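Local atomic coordinates of tyrosine phosphatase (Orf virus, PDB entry 5NCR), a protein that removes phosphate from phosphotyrosine, and probably phosphoserine, in proteins, acting as a homodimeric dual-specificity-type phosphatase with triple substrate specificity. Residues 78-82 and 116-120. The protein carries 2 engineered substitutions. Residues are numbered along the deposited sequence; the frame is centred on the assembly and turned at random.
With PO4 (phosphate ion), chain D; SO4 (sulfate ion), chain E.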
loop_
_atom_site.group_PDB
_atom_site.type_symbol
_atom_site.label_atom_id
_atom_site.label_comp_id
_atom_site.label_asym_id
_atom_site.label_seq_id
_atom_site.Cartn_x
_atom_site.Cartn_y
_atom_site.Cartn_z
ATOM N N PRO B 78 -1.945 28.314 -13.621
ATOM C CA PRO B 78 -1.950 28.840 -12.246
ATOM C C PRO B 78 -2.830 27.968 -11.382
ATOM O O PRO B 78 -3.933 27.599 -11.758
ATOM C CB PRO B 78 -2.455 30.290 -12.379
ATOM C CG PRO B 78 -2.968 30.414 -13.790
ATOM C CD PRO B 78 -2.838 29.090 -14.505
ATOM N N LEU B 79 -2.247 27.496 -10.321
ATOM C CA LEU B 79 -2.869 26.631 -9.349
ATOM C C LEU B 79 -2.374 27.081 -8.010
ATOM O O LEU B 79 -1.244 27.597 -7.878
ATOM C CB LEU B 79 -2.439 25.162 -9.529
ATOM C CG LEU B 79 -3.027 24.361 -10.672
ATOM C CD1 LEU B 79 -2.259 23.110 -10.883
ATOM C CD2 LEU B 79 -4.443 23.990 -10.426
ATOM N N ARG B 80 -3.259 26.884 -7.018
ATOM C CA ARG B 80 -3.028 27.138 -5.612
ATOM C C ARG B 80 -2.719 25.772 -4.992
ATOM O O ARG B 80 -3.374 24.777 -5.331
ATOM C CB ARG B 80 -4.268 27.770 -4.934
ATOM C CG ARG B 80 -3.950 28.278 -3.523
ATOM C CD ARG B 80 -5.014 29.169 -2.910
ATOM N NE ARG B 80 -4.603 29.653 -1.589
ATOM C CZ ARG B 80 -5.076 29.214 -0.426
ATOM N NH1 ARG B 80 -6.022 28.284 -0.393
ATOM N NH2 ARG B 80 -4.626 29.721 0.714
ATOM N N ASP B 81 -1.698 25.719 -4.116
ATOM C CA ASP B 81 -1.369 24.484 -3.442
ATOM C C ASP B 81 -2.240 24.400 -2.167
ATOM O O ASP B 81 -1.820 24.814 -1.089
ATOM C CB ASP B 81 0.144 24.378 -3.177
ATOM C CG ASP B 81 0.553 23.144 -2.402
ATOM O OD1 ASP B 81 -0.206 22.154 -2.424
ATOM O OD2 ASP B 81 1.639 23.164 -1.782
ATOM N N ASP B 82 -3.477 23.922 -2.323
ATOM C CA ASP B 82 -4.429 23.788 -1.201
ATOM C C ASP B 82 -5.284 22.513 -1.294
ATOM O O ASP B 82 -5.098 21.713 -2.226
ATOM C CB ASP B 82 -5.290 25.039 -1.039
ATOM C CG ASP B 82 -6.177 25.361 -2.227
ATOM O OD1 ASP B 82 -6.548 24.430 -2.958
ATOM O OD2 ASP B 82 -6.580 26.533 -2.368
ATOM N N VAL B 116 7.193 20.588 -5.252
ATOM C CA VAL B 116 6.625 19.465 -4.511
ATOM C C VAL B 116 5.213 19.073 -4.945
ATOM O O VAL B 116 5.027 17.941 -5.393
ATOM C CB VAL B 116 6.690 19.704 -2.963
ATOM C CG1 VAL B 116 5.990 18.577 -2.183
ATOM C CG2 VAL B 116 8.125 19.903 -2.479
ATOM N N ASN B 117 4.223 19.966 -4.755
ATOM C CA ASN B 117 2.826 19.603 -4.928
ATOM C C ASN B 117 2.186 19.858 -6.294
ATOM O O ASN B 117 1.674 18.911 -6.867
ATOM C CB ASN B 117 1.982 20.249 -3.843
ATOM C CG ASN B 117 2.345 19.759 -2.472
ATOM O OD1 ASN B 117 2.677 20.547 -1.615
ATOM N ND2 ASN B 117 2.308 18.478 -2.211
ATOM N N ARG B 118 2.178 21.097 -6.798
ATOM C CA ARG B 118 1.530 21.385 -8.095
ATOM C C ARG B 118 2.256 20.706 -9.249
ATOM O O ARG B 118 1.644 19.919 -9.976
ATOM C CB ARG B 118 1.347 22.900 -8.300
ATOM C CG ARG B 118 0.448 23.509 -7.217
ATOM C CD ARG B 118 0.566 25.000 -7.096
ATOM N NE ARG B 118 1.758 25.401 -6.359
ATOM C CZ ARG B 118 2.115 26.660 -6.125
ATOM N NH1 ARG B 118 1.359 27.662 -6.553
ATOM N NH2 ARG B 118 3.233 26.926 -5.475
ATOM N N SER B 119 3.573 20.910 -9.322
ATOM C CA SER B 119 4.428 20.297 -10.332
ATOM C C SER B 119 4.570 18.800 -10.085
ATOM O O SER B 119 4.638 18.036 -11.052
ATOM C CB SER B 119 5.789 20.981 -10.383
ATOM O OG SER B 119 6.402 20.929 -9.105
ATOM N N GLY B 120 4.643 18.398 -8.813
ATOM C CA GLY B 120 4.698 16.994 -8.431
ATOM C C GLY B 120 3.453 16.261 -8.940
ATOM O O GLY B 120 3.569 15.173 -9.500
HETATM P P PO4 D . 4.593 23.431 -4.559
HETATM O O1 PO4 D . 4.782 24.938 -4.066
HETATM O O2 PO4 D . 4.466 22.455 -3.305
HETATM O O3 PO4 D . 5.830 22.983 -5.461
HETATM O O4 PO4 D . 3.351 23.310 -5.402
HETATM S S SO4 E . 2.395 30.828 -5.388
HETATM O O1 SO4 E . 1.456 31.563 -4.519
HETATM O O2 SO4 E . 3.567 31.673 -5.670
HETATM O O3 SO4 E . 2.800 29.599 -4.672
HETATM O O4 SO4 E . 1.741 30.486 -6.657
#
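Arg-118 runs its side chain along the loop 78-82, its CD lying against CB of Leu-79 at 3.9 Å while CB of Asp-81 sits over one face of the guanidinium, 3.7 Å from NE. Its chain bends at chi3 (-79°), and this brings the guanidinium round so that NE and the backbone N of the same residue converge on one oxygen. That oxygen is O4 of the bound phosphate, 2.8 Å from NE along an almost straight bond, and NH2 adds a second side-chain bond to O1 of the ion. On the far edge NH1 donates to the carbonyl O of Leu-79 (2.9 Å, 164°), with the acceptor practically in the guanidinium plane. A sulfate lies at the guanidinium edge, near its plane, bonded to NH1 and NH2 and also to Met-63 N; in this crystal the edge bonds fix the rotation of the group. This is the arginine of the HCX5R phosphate-binding P-loop of the cysteine phosphatases, in which Ser-112 occupies the position of the nucleophilic cysteine. The phosphate, like the sulfate probably from the crystallisation liquor, also accepts from the backbone N of Ala-114, Val-116 and Asn-117 (2.9 Å to O2) and is hydrogen-bonded to Ser-112 OG, in the loop leading from strand 108-111 into helix 118-134. Facing this cradle, Asp-81 centres an inverse gamma turn in what probably corresponds to the general-acid loop of dual-specificity phosphatases, its OD2 3.3 Å from phosphate O2. With CG anti to the backbone N (chi1 177°), its carboxylate reaches across to Asn-117, OD1 resting 3.2 Å from CB of that residue and accepting a hydrogen bond from Asn-164 ND2. Phe-167 of helix 165-177 touches both Asp-81 and Arg-118.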